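Local atomic coordinates of sortase B (Streptococcus pyogenes, PDB entry 3PSQ), a protein that is a class B sortase involved in pilus assembly, probably a cysteine transpeptidase that joins proteins through an acyl-thioester intermediate. Residues F85-H96 / S182-D192; L40-Y49 / M102-R110. All blocks are in the same frame, centred on the assembly; numbering follows the deposited sequence.

Interaction 1: F85-H96 / S182-D192. With ZN (zinc ion), chain L; ZN (zinc ion), chain R; ACY (acetic acid), chain H; EDO (1,2-ethanediol), chain E.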
loop_
_atom_site.group_PDB
_atom_site.type_symbol
_atom_site.label_atom_id
_atom_site.label_comp_id
_atom_site.label_asym_id
_atom_site.label_seq_id
_atom_site.Cartn_x
_atom_site.Cartn_y
_atom_site.Cartn_z
ATOM N N PHE A 85 -11.557 -2.123 2.805
ATOM C CA PHE A 85 -10.940 -0.790 2.673
ATOM C C PHE A 85 -11.812 0.329 3.256
ATOM O O PHE A 85 -11.780 1.441 2.747
ATOM C CB PHE A 85 -10.508 -0.499 1.217
ATOM C CG PHE A 85 -9.335 -1.366 0.759
ATOM C CD1 PHE A 85 -8.030 -0.926 0.903
ATOM C CD2 PHE A 85 -9.547 -2.661 0.297
ATOM C CE1 PHE A 85 -6.971 -1.725 0.561
ATOM C CE2 PHE A 85 -8.471 -3.475 -0.057
ATOM C CZ PHE A 85 -7.190 -3.003 0.082
ATOM N N GLU A 86 -12.575 0.003 4.316
ATOM C CA GLU A 86 -13.485 0.928 5.044
ATOM C C GLU A 86 -12.758 1.784 6.086
ATOM O O GLU A 86 -13.248 2.838 6.503
ATOM C CB GLU A 86 -14.554 0.141 5.832
ATOM C CG GLU A 86 -15.701 -0.518 5.047
ATOM C CD GLU A 86 -16.555 -1.419 5.944
ATOM O OE1 GLU A 86 -17.042 -0.946 7.010
ATOM O OE2 GLU A 86 -16.735 -2.603 5.599
ATOM N N ASP A 87 -11.607 1.299 6.560
ATOM C CA ASP A 87 -10.828 1.998 7.581
ATOM C C ASP A 87 -10.327 3.325 7.080
ATOM O O ASP A 87 -10.296 3.567 5.865
ATOM C CB ASP A 87 -9.640 1.150 8.020
ATOM C CG ASP A 87 -10.057 -0.069 8.783
ATOM O OD1 ASP A 87 -11.207 -0.108 9.263
ATOM O OD2 ASP A 87 -9.257 -1.001 8.909
ATOM N N LYS A 88 -9.954 4.197 8.009
ATOM C CA LYS A 88 -9.372 5.492 7.627
ATOM C C LYS A 88 -8.081 5.340 6.830
ATOM O O LYS A 88 -7.730 6.189 6.009
ATOM C CB LYS A 88 -9.053 6.332 8.867
ATOM C CG LYS A 88 -10.286 6.951 9.504
ATOM C CD LYS A 88 -10.752 8.190 8.687
ATOM C CE LYS A 88 -12.170 8.623 9.082
ATOM N NZ LYS A 88 -12.263 8.852 10.562
ATOM N N TYR A 89 -7.371 4.262 7.108
ATOM C CA TYR A 89 -6.010 4.104 6.638
ATOM C C TYR A 89 -5.705 2.628 6.447
ATOM O O TYR A 89 -5.591 1.854 7.419
ATOM C CB TYR A 89 -5.060 4.686 7.670
ATOM C CG TYR A 89 -3.612 4.672 7.303
ATOM C CD1 TYR A 89 -3.091 5.636 6.468
ATOM C CD2 TYR A 89 -2.738 3.720 7.841
ATOM C CE1 TYR A 89 -1.747 5.656 6.140
ATOM C CE2 TYR A 89 -1.375 3.737 7.528
ATOM C CZ TYR A 89 -0.882 4.723 6.682
ATOM O OH TYR A 89 0.459 4.792 6.343
ATOM N N SER A 90 -5.610 2.248 5.184
ATOM C CA SER A 90 -5.283 0.894 4.822
ATOM C C SER A 90 -3.828 0.864 4.349
ATOM O O SER A 90 -3.442 1.615 3.444
ATOM C CB SER A 90 -6.242 0.390 3.757
ATOM O OG SER A 90 -7.578 0.404 4.257
ATOM N N LEU A 91 -3.029 0.015 5.004
ATOM C CA LEU A 91 -1.597 -0.106 4.725
ATOM C C LEU A 91 -1.317 -1.416 3.976
ATOM O O LEU A 91 -1.600 -2.551 4.463
ATOM C CB LEU A 91 -0.781 -0.035 6.011
ATOM C CG LEU A 91 0.743 -0.137 5.846
ATOM C CD1 LEU A 91 1.395 0.981 4.965
ATOM C CD2 LEU A 91 1.374 -0.225 7.211
ATOM N N ILE A 92 -0.837 -1.239 2.761
ATOM C CA ILE A 92 -0.366 -2.351 1.950
ATOM C C ILE A 92 1.174 -2.304 1.939
ATOM O O ILE A 92 1.796 -1.298 1.574
ATOM C CB ILE A 92 -0.937 -2.304 0.515
ATOM C CG1 ILE A 92 -2.468 -2.411 0.570
ATOM C CG2 ILE A 92 -0.313 -3.433 -0.341
ATOM C CD1 ILE A 92 -3.191 -2.379 -0.783
ATOM N N TYR A 93 1.772 -3.391 2.390
ATOM C CA TYR A 93 3.184 -3.417 2.708
ATOM C C TYR A 93 3.859 -4.606 2.009
ATOM O O TYR A 93 3.193 -5.596 1.628
ATOM C CB TYR A 93 3.343 -3.525 4.262
ATOM C CG TYR A 93 4.735 -3.269 4.740
ATOM C CD1 TYR A 93 5.209 -1.976 4.882
ATOM C CD2 TYR A 93 5.600 -4.341 5.008
ATOM C CE1 TYR A 93 6.521 -1.721 5.280
ATOM C CE2 TYR A 93 6.907 -4.101 5.414
ATOM C CZ TYR A 93 7.366 -2.795 5.556
ATOM O OH TYR A 93 8.674 -2.554 5.970
ATOM N N ALA A 94 5.167 -4.476 1.780
ATOM C CA ALA A 94 6.014 -5.617 1.361
ATOM C C ALA A 94 7.274 -5.613 2.196
ATOM O O ALA A 94 7.849 -4.558 2.424
ATOM C CB ALA A 94 6.353 -5.579 -0.161
ATOM N N HIS A 95 7.662 -6.783 2.706
ATOM C CA HIS A 95 8.951 -6.926 3.359
ATOM C C HIS A 95 10.092 -6.813 2.342
ATOM O O HIS A 95 9.871 -6.664 1.133
ATOM C CB HIS A 95 9.020 -8.261 4.126
ATOM C CG HIS A 95 8.234 -8.245 5.399
ATOM N ND1 HIS A 95 8.740 -7.731 6.576
ATOM C CD2 HIS A 95 6.975 -8.662 5.678
ATOM C CE1 HIS A 95 7.827 -7.833 7.524
ATOM N NE2 HIS A 95 6.744 -8.372 7.000
ATOM N N HIS A 96 11.320 -6.866 2.836
ATOM C CA HIS A 96 12.471 -6.563 1.995
ATOM C C HIS A 96 12.504 -7.292 0.656
ATOM O O HIS A 96 12.677 -6.650 -0.391
ATOM C CB HIS A 96 13.775 -6.807 2.785
ATOM C CG HIS A 96 15.014 -6.874 1.936
ATOM N ND1 HIS A 96 15.685 -5.747 1.514
ATOM C CD2 HIS A 96 15.734 -7.930 1.486
ATOM C CE1 HIS A 96 16.762 -6.102 0.824
ATOM N NE2 HIS A 96 16.811 -7.423 0.790
ATOM N N SER A 182 -13.038 11.140 4.629
ATOM C CA SER A 182 -12.019 10.647 3.668
ATOM C C SER A 182 -11.239 9.429 4.149
ATOM O O SER A 182 -10.819 9.364 5.301
ATOM C CB SER A 182 -11.011 11.758 3.315
ATOM O OG SER A 182 -11.614 12.784 2.543
ATOM N N ARG A 183 -11.035 8.466 3.260
ATOM C CA ARG A 183 -10.221 7.284 3.578
ATOM C C ARG A 183 -8.910 7.246 2.783
ATOM O O ARG A 183 -8.826 7.700 1.638
ATOM C CB ARG A 183 -10.998 5.994 3.322
ATOM C CG ARG A 183 -12.256 5.794 4.154
ATOM C CD ARG A 183 -12.967 4.525 3.659
ATOM N NE ARG A 183 -13.841 4.834 2.537
ATOM C CZ ARG A 183 -14.180 4.012 1.542
ATOM N NH1 ARG A 183 -13.725 2.766 1.475
ATOM N NH2 ARG A 183 -14.997 4.459 0.587
ATOM N N PHE A 184 -7.899 6.633 3.375
ATOM C CA PHE A 184 -6.554 6.668 2.802
ATOM C C PHE A 184 -6.019 5.268 2.542
ATOM O O PHE A 184 -6.466 4.311 3.147
ATOM C CB PHE A 184 -5.649 7.457 3.730
ATOM C CG PHE A 184 -6.128 8.864 3.961
ATOM C CD1 PHE A 184 -5.745 9.890 3.105
ATOM C CD2 PHE A 184 -6.994 9.165 5.020
ATOM C CE1 PHE A 184 -6.206 11.190 3.304
ATOM C CE2 PHE A 184 -7.440 10.474 5.228
ATOM C CZ PHE A 184 -7.037 11.483 4.360
ATOM N N VAL A 185 -5.113 5.154 1.583
ATOM C CA VAL A 185 -4.461 3.881 1.272
ATOM C C VAL A 185 -3.002 4.171 0.989
ATOM O O VAL A 185 -2.660 5.080 0.203
ATOM C CB VAL A 185 -5.075 3.102 0.078
ATOM C CG1 VAL A 185 -4.354 1.776 -0.071
ATOM C CG2 VAL A 185 -6.504 2.806 0.301
ATOM N N ALA A 186 -2.153 3.416 1.678
ATOM C CA ALA A 186 -0.724 3.589 1.606
ATOM C C ALA A 186 -0.110 2.289 1.073
ATOM O O ALA A 186 -0.575 1.187 1.392
ATOM C CB ALA A 186 -0.183 3.916 2.988
ATOM N N LEU A 187 0.874 2.438 0.205
ATOM C CA LEU A 187 1.675 1.332 -0.290
ATOM C C LEU A 187 3.114 1.625 0.143
ATOM O O LEU A 187 3.620 2.728 -0.056
ATOM C CB LEU A 187 1.638 1.239 -1.817
ATOM C CG LEU A 187 0.366 1.553 -2.586
ATOM C CD1 LEU A 187 0.729 1.734 -4.097
ATOM C CD2 LEU A 187 -0.653 0.442 -2.360
ATOM N N SER A 188 3.779 0.615 0.687
ATOM C CA SER A 188 5.063 0.831 1.334
ATOM C C SER A 188 6.010 -0.390 1.276
ATOM O O SER A 188 5.579 -1.561 1.288
ATOM C CB SER A 188 4.808 1.193 2.805
ATOM O OG SER A 188 5.989 1.650 3.435
ATOM N N THR A 189 7.306 -0.093 1.263
ATOM C CA THR A 189 8.308 -1.085 1.488
ATOM C C THR A 189 9.593 -0.399 1.962
ATOM O O THR A 189 9.572 0.774 2.333
ATOM C CB THR A 189 8.512 -2.014 0.239
ATOM O OG1 THR A 189 9.380 -3.089 0.604
ATOM C CG2 THR A 189 9.055 -1.247 -0.951
ATOM N N CYS A 190 10.697 -1.146 1.983
ATOM C CA CYS A 190 11.986 -0.572 2.340
ATOM C C CYS A 190 12.583 0.304 1.230
ATOM O O CYS A 190 12.181 0.260 0.076
ATOM C CB CYS A 190 12.973 -1.677 2.684
ATOM S SG CYS A 190 13.271 -2.826 1.324
ATOM N N GLU A 191 13.557 1.109 1.611
ATOM C CA GLU A 191 14.380 1.792 0.642
ATOM C C GLU A 191 15.827 1.548 1.086
ATOM O O GLU A 191 16.351 2.292 1.912
ATOM C CB GLU A 191 14.014 3.276 0.614
ATOM C CG GLU A 191 14.556 4.055 -0.561
ATOM C CD GLU A 191 13.587 5.142 -0.996
ATOM O OE1 GLU A 191 12.936 5.751 -0.099
ATOM O OE2 GLU A 191 13.473 5.385 -2.234
ATOM N N ASP A 192 16.452 0.493 0.556
ATOM C CA ASP A 192 17.777 0.028 1.040
ATOM C C ASP A 192 18.959 0.987 0.835
ATOM O O ASP A 192 20.087 0.642 1.200
ATOM C CB ASP A 192 18.169 -1.329 0.436
ATOM C CG ASP A 192 17.133 -2.398 0.677
ATOM O OD1 ASP A 192 16.665 -2.577 1.839
ATOM O OD2 ASP A 192 16.776 -3.062 -0.320
HETATM ZN ZN ZN L . 15.176 -3.828 2.024
HETATM ZN ZN ZN R . 10.560 -7.371 7.147
HETATM C C ACY H . 10.909 -4.962 5.893
HETATM O O ACY H . 9.944 -4.588 6.640
HETATM O OXT ACY H . 11.372 -6.126 5.921
HETATM C CH3 ACY H . 11.476 -3.999 4.877
HETATM C C1 EDO E . 11.907 -1.515 -3.233
HETATM O O1 EDO E . 13.309 -1.758 -3.333
HETATM C C2 EDO E . 11.617 -0.018 -3.401
HETATM O O2 EDO E . 12.578 0.834 -2.731
HETATM O O HOH W 1 -8.494 2.858 3.700
HETATM O O HOH W 2 15.470 -3.853 4.276
#

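Interaction 2: L40-Y49 / M102-R110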
loop_
_atom_site.group_PDB
_atom_site.type_symbol
_atom_site.label_atom_id
_atom_site.label_comp_id
_atom_site.label_asym_id
_atom_site.label_seq_id
_atom_site.Cartn_x
_atom_site.Cartn_y
_atom_site.Cartn_z
ATOM N N LEU A 40 -4.448 -5.178 -6.875
ATOM C CA LEU A 40 -3.906 -3.828 -6.914
ATOM C C LEU A 40 -3.254 -3.521 -8.267
ATOM O O LEU A 40 -2.456 -4.309 -8.779
ATOM C CB LEU A 40 -2.877 -3.667 -5.800
ATOM C CG LEU A 40 -2.002 -2.425 -5.791
ATOM C CD1 LEU A 40 -2.778 -1.186 -5.337
ATOM C CD2 LEU A 40 -0.758 -2.631 -4.886
ATOM N N THR A 41 -3.577 -2.365 -8.825
ATOM C CA THR A 41 -3.025 -1.915 -10.089
ATOM C C THR A 41 -2.534 -0.486 -9.932
ATOM O O THR A 41 -3.232 0.359 -9.386
ATOM C CB THR A 41 -4.061 -2.047 -11.223
ATOM O OG1 THR A 41 -4.426 -3.432 -11.362
ATOM C CG2 THR A 41 -3.473 -1.606 -12.549
ATOM N N VAL A 42 -1.294 -0.222 -10.331
ATOM C CA VAL A 42 -0.786 1.146 -10.313
ATOM C C VAL A 42 -0.273 1.440 -11.714
ATOM O O VAL A 42 0.809 0.999 -12.100
ATOM C CB VAL A 42 0.355 1.382 -9.292
ATOM C CG1 VAL A 42 0.787 2.882 -9.290
ATOM C CG2 VAL A 42 -0.051 0.920 -7.899
ATOM N N LYS A 43 -1.096 2.146 -12.491
ATOM C CA LYS A 43 -0.735 2.630 -13.837
ATOM C C LYS A 43 0.571 3.379 -13.818
ATOM O O LYS A 43 0.802 4.240 -12.960
ATOM C CB LYS A 43 -1.851 3.563 -14.386
ATOM C CG LYS A 43 -2.882 2.889 -15.310
ATOM C CD LYS A 43 -4.083 3.862 -15.662
ATOM C CE LYS A 43 -3.768 4.889 -16.797
ATOM N NZ LYS A 43 -4.892 5.930 -17.000
ATOM N N GLY A 44 1.420 3.074 -14.795
ATOM C CA GLY A 44 2.725 3.725 -14.881
ATOM C C GLY A 44 3.794 2.827 -14.261
ATOM O O GLY A 44 4.977 3.180 -14.229
ATOM N N THR A 45 3.373 1.665 -13.775
ATOM C CA THR A 45 4.301 0.701 -13.199
ATOM C C THR A 45 3.808 -0.642 -13.648
ATOM O O THR A 45 2.707 -0.753 -14.228
ATOM C CB THR A 45 4.236 0.676 -11.652
ATOM O OG1 THR A 45 2.994 0.086 -11.229
ATOM C CG2 THR A 45 4.426 2.071 -11.036
ATOM N N HIS A 46 4.590 -1.673 -13.338
ATOM C CA HIS A 46 4.103 -3.009 -13.516
ATOM C C HIS A 46 3.459 -3.553 -12.239
ATOM O O HIS A 46 3.229 -4.751 -12.137
ATOM C CB HIS A 46 5.182 -3.967 -14.109
ATOM C CG HIS A 46 6.419 -4.117 -13.276
ATOM N ND1 HIS A 46 6.415 -4.705 -12.023
ATOM C CD2 HIS A 46 7.713 -3.819 -13.547
ATOM C CE1 HIS A 46 7.643 -4.705 -11.538
ATOM N NE2 HIS A 46 8.454 -4.204 -12.459
ATOM N N ILE A 47 3.107 -2.684 -11.295
ATOM C CA ILE A 47 2.346 -3.141 -10.131
ATOM C C ILE A 47 0.926 -3.495 -10.534
ATOM O O ILE A 47 0.141 -2.644 -10.896
ATOM C CB ILE A 47 2.349 -2.112 -8.983
ATOM C CG1 ILE A 47 3.784 -1.837 -8.558
ATOM C CG2 ILE A 47 1.414 -2.564 -7.870
ATOM C CD1 ILE A 47 3.989 -0.569 -7.796
ATOM N N ASP A 48 0.627 -4.784 -10.493
ATOM C CA ASP A 48 -0.618 -5.307 -11.020
ATOM C C ASP A 48 -0.712 -6.682 -10.370
ATOM O O ASP A 48 -0.358 -7.684 -10.967
ATOM C CB ASP A 48 -0.497 -5.404 -12.546
ATOM C CG ASP A 48 -1.788 -5.826 -13.232
ATOM O OD1 ASP A 48 -2.887 -5.755 -12.618
ATOM O OD2 ASP A 48 -1.660 -6.229 -14.408
ATOM N N TYR A 49 -1.163 -6.724 -9.126
ATOM C CA TYR A 49 -0.959 -7.936 -8.341
ATOM C C TYR A 49 -2.120 -8.280 -7.467
ATOM O O TYR A 49 -2.786 -7.379 -6.943
ATOM C CB TYR A 49 0.246 -7.797 -7.397
ATOM C CG TYR A 49 1.522 -7.277 -7.990
ATOM C CD1 TYR A 49 2.059 -7.786 -9.202
ATOM C CD2 TYR A 49 2.224 -6.298 -7.313
ATOM C CE1 TYR A 49 3.303 -7.262 -9.679
ATOM C CE2 TYR A 49 3.394 -5.791 -7.778
ATOM C CZ TYR A 49 3.945 -6.259 -8.932
ATOM O OH TYR A 49 5.143 -5.617 -9.287
ATOM N N MET A 102 8.559 -6.811 -6.127
ATOM C CA MET A 102 7.264 -6.367 -6.624
ATOM C C MET A 102 7.024 -4.855 -6.603
ATOM O O MET A 102 6.325 -4.328 -7.475
ATOM C CB MET A 102 6.135 -7.121 -5.920
ATOM C CG MET A 102 6.261 -8.628 -6.057
ATOM S SD MET A 102 5.206 -9.557 -4.915
ATOM C CE MET A 102 3.595 -9.223 -5.633
ATOM N N PHE A 103 7.618 -4.174 -5.630
ATOM C CA PHE A 103 7.458 -2.739 -5.426
ATOM C C PHE A 103 8.739 -1.987 -5.760
ATOM O O PHE A 103 8.998 -0.946 -5.174
ATOM C CB PHE A 103 7.094 -2.438 -3.944
ATOM C CG PHE A 103 5.585 -2.558 -3.594
ATOM C CD1 PHE A 103 4.624 -2.748 -4.556
ATOM C CD2 PHE A 103 5.150 -2.400 -2.262
ATOM C CE1 PHE A 103 3.218 -2.813 -4.211
ATOM C CE2 PHE A 103 3.779 -2.498 -1.901
ATOM C CZ PHE A 103 2.817 -2.689 -2.888
ATOM N N GLY A 104 9.576 -2.527 -6.648
ATOM C CA GLY A 104 10.821 -1.844 -6.990
ATOM C C GLY A 104 10.594 -0.496 -7.674
ATOM O O GLY A 104 11.487 0.340 -7.695
ATOM N N GLU A 105 9.422 -0.286 -8.283
ATOM C CA GLU A 105 9.160 1.004 -8.953
ATOM C C GLU A 105 8.644 2.130 -8.055
ATOM O O GLU A 105 8.601 3.293 -8.489
ATOM C CB GLU A 105 8.165 0.814 -10.085
ATOM C CG GLU A 105 8.692 -0.068 -11.220
ATOM C CD GLU A 105 7.574 -0.664 -12.030
ATOM O OE1 GLU A 105 6.834 -1.500 -11.514
ATOM O OE2 GLU A 105 7.411 -0.309 -13.204
ATOM N N LEU A 106 8.260 1.828 -6.808
ATOM C CA LEU A 106 7.682 2.879 -5.935
ATOM C C LEU A 106 8.557 4.153 -5.872
ATOM O O LEU A 106 8.019 5.258 -5.863
ATOM C CB LEU A 106 7.327 2.362 -4.533
ATOM C CG LEU A 106 6.109 1.442 -4.387
ATOM C CD1 LEU A 106 5.773 1.170 -2.918
ATOM C CD2 LEU A 106 4.889 1.992 -5.137
ATOM N N PRO A 107 9.891 4.001 -5.822
ATOM C CA PRO A 107 10.717 5.199 -5.727
ATOM C C PRO A 107 10.635 6.133 -6.961
ATOM O O PRO A 107 11.181 7.234 -6.922
ATOM C CB PRO A 107 12.148 4.649 -5.565
ATOM C CG PRO A 107 11.975 3.298 -5.069
ATOM C CD PRO A 107 10.676 2.773 -5.621
ATOM N N ASN A 108 10.002 5.691 -8.038
ATOM C CA ASN A 108 9.774 6.611 -9.167
ATOM C C ASN A 108 8.905 7.783 -8.730
ATOM O O ASN A 108 8.973 8.853 -9.308
ATOM C CB ASN A 108 9.124 5.897 -10.361
ATOM C CG ASN A 108 10.064 4.872 -10.999
ATOM O OD1 ASN A 108 11.275 4.956 -10.828
ATOM N ND2 ASN A 108 9.506 3.899 -11.711
ATOM N N PHE A 109 8.090 7.574 -7.699
ATOM C CA PHE A 109 7.230 8.632 -7.191
ATOM C C PHE A 109 7.976 9.759 -6.489
ATOM O O PHE A 109 7.378 10.771 -6.134
ATOM C CB PHE A 109 6.146 8.052 -6.299
ATOM C CG PHE A 109 5.082 7.327 -7.058
ATOM C CD1 PHE A 109 4.082 8.030 -7.717
ATOM C CD2 PHE A 109 5.082 5.952 -7.135
ATOM C CE1 PHE A 109 3.079 7.354 -8.440
ATOM C CE2 PHE A 109 4.102 5.291 -7.831
ATOM C CZ PHE A 109 3.084 5.991 -8.485
ATOM N N ARG A 110 9.279 9.573 -6.285
ATOM C CA ARG A 110 10.154 10.620 -5.766
ATOM C C ARG A 110 10.429 11.660 -6.849
ATOM O O ARG A 110 10.793 12.799 -6.538
ATOM C CB ARG A 110 11.487 10.035 -5.280
ATOM C CG ARG A 110 11.367 9.002 -4.129
ATOM C CD ARG A 110 12.709 8.283 -3.812
ATOM N NE ARG A 110 13.580 9.224 -3.134
ATOM C CZ ARG A 110 13.684 9.331 -1.810
ATOM N NH1 ARG A 110 13.017 8.506 -1.008
ATOM N NH2 ARG A 110 14.471 10.258 -1.282
#

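Interaction 1: F85-H96 / S182-D192
S90 and F184 pair backbone to backbone where parallel strands 89-93 and 184-190 adjoin in the sortase beta-barrel: S90 N reaches F184 O, A186 N reaches S90 O, and the ladder continues through I92 and S188 to A94 N on S188 O. It is extended at both ends by side chains. R183, its chain bent at chi3 (-86°), brings NH1 2.7 Å from F85 O, which lies near the guanidinium plane, while T189 OG1 donates to A94 O at 2.8 Å from above the carbonyl plane. A water bridges S90 OG, D87 O and F184 O.

Apolar contacts divide between the two faces. The A186 methyl CB lies 3.9 Å from L91 CD1 and also meets the Y89 ring, whose hydroxyl bonds to L148 O. On the other face L187 CD2 packs 4.0 Å from I92 CB, side chain alongside side chain.

Metal bonds close the C-terminal end. One zinc ion is held by H96 ND1 at 2.0 Å, C190 SG at 2.3 Å, D192 OD1 and a water. A second joins H95 ND1 to OXT of an acetate, probably from the crystallisation liquor, whose O takes a doubtful, very short bond from Y93 OH; H95 NE2 is held by N57 O. H95 and C190 are the predicted catalytic pair, and with C190 SG and H95 ND1 both bound to zinc, this form probably represents a metal-blocked state.

Interaction 2: L40-Y49 / M102-R110
Y49 and M102 meet where the loop after helix 96-102 lies against the antiparallel hairpin of strands 36-41 and 48-53, a type II turn from V42 to T45 at its tip, within the sortase fold. The Y49 ring is pinned at its hydroxyl and covered on both faces. Its OH donates to M102 O at 2.5 Å, in the carbonyl plane and on a lone pair, and receives H46 ND1 in the plane of the imidazole. In the conformer described, M102 CE sits over one face, 3.9 Å from the ring centroid, a CH-pi contact to which the sulfur of that conformer adds a more distant Met-aromatic one; I47 CA covers the opposite face toward the rim.

E105 can be followed outward from its backbone. CB lies 4.1 Å from T45 CG2, and with CG anti to the carbonyl carbon (chi1 -65°) and the chain extended beyond it, the carboxylate is delivered to the turn. Its carbon CD comes 3.5 Å from H46 CD2. OE1 takes the H46 amide on its syn lone pair at 2.9 Å, and at the same time stands over the centre of the imidazole face. OE2 accepts the same N-H weakly and lies close to T45 CA. The turn is made firm from within, because T45 OG1 accepts from I47 N, an ST turn, and also donates to V42 O.

Beneath this polar rim, the contact is greasy. The I47 side chain crosses those of F103 and L106 at about right angles, its CD1 touching both, and L40 CD2 meets the F103 ring at its edge. L40 and V42 also rest on L187 and F121 of the sheet. At the far end, V42 CG1 touches the edge of the F109 ring, 3.9 Å from CZ.

Interaction 1 lies near the centre of the chain and interaction 2 about 13 Å away, centre to centre, toward the surface, yet both reach the same mixed sheet, the first with two strands, the second through its hairpin. The first is strand on strand, with repeated backbone bonds ending in zinc coordination; the second sets a helix end, loop and 3-10 turn on a hairpin, so side chains do most of the gripping, through a carboxylate, a tyrosine hydroxyl and apolar groups. Segments 182-192 and 102-110 touch directly: F103 packs on S188 O and T189 CG2, while E191 OE1 forms a salt bridge to R110 NH1. The loop of interaction 2 thus flanks the strand end that bears C190.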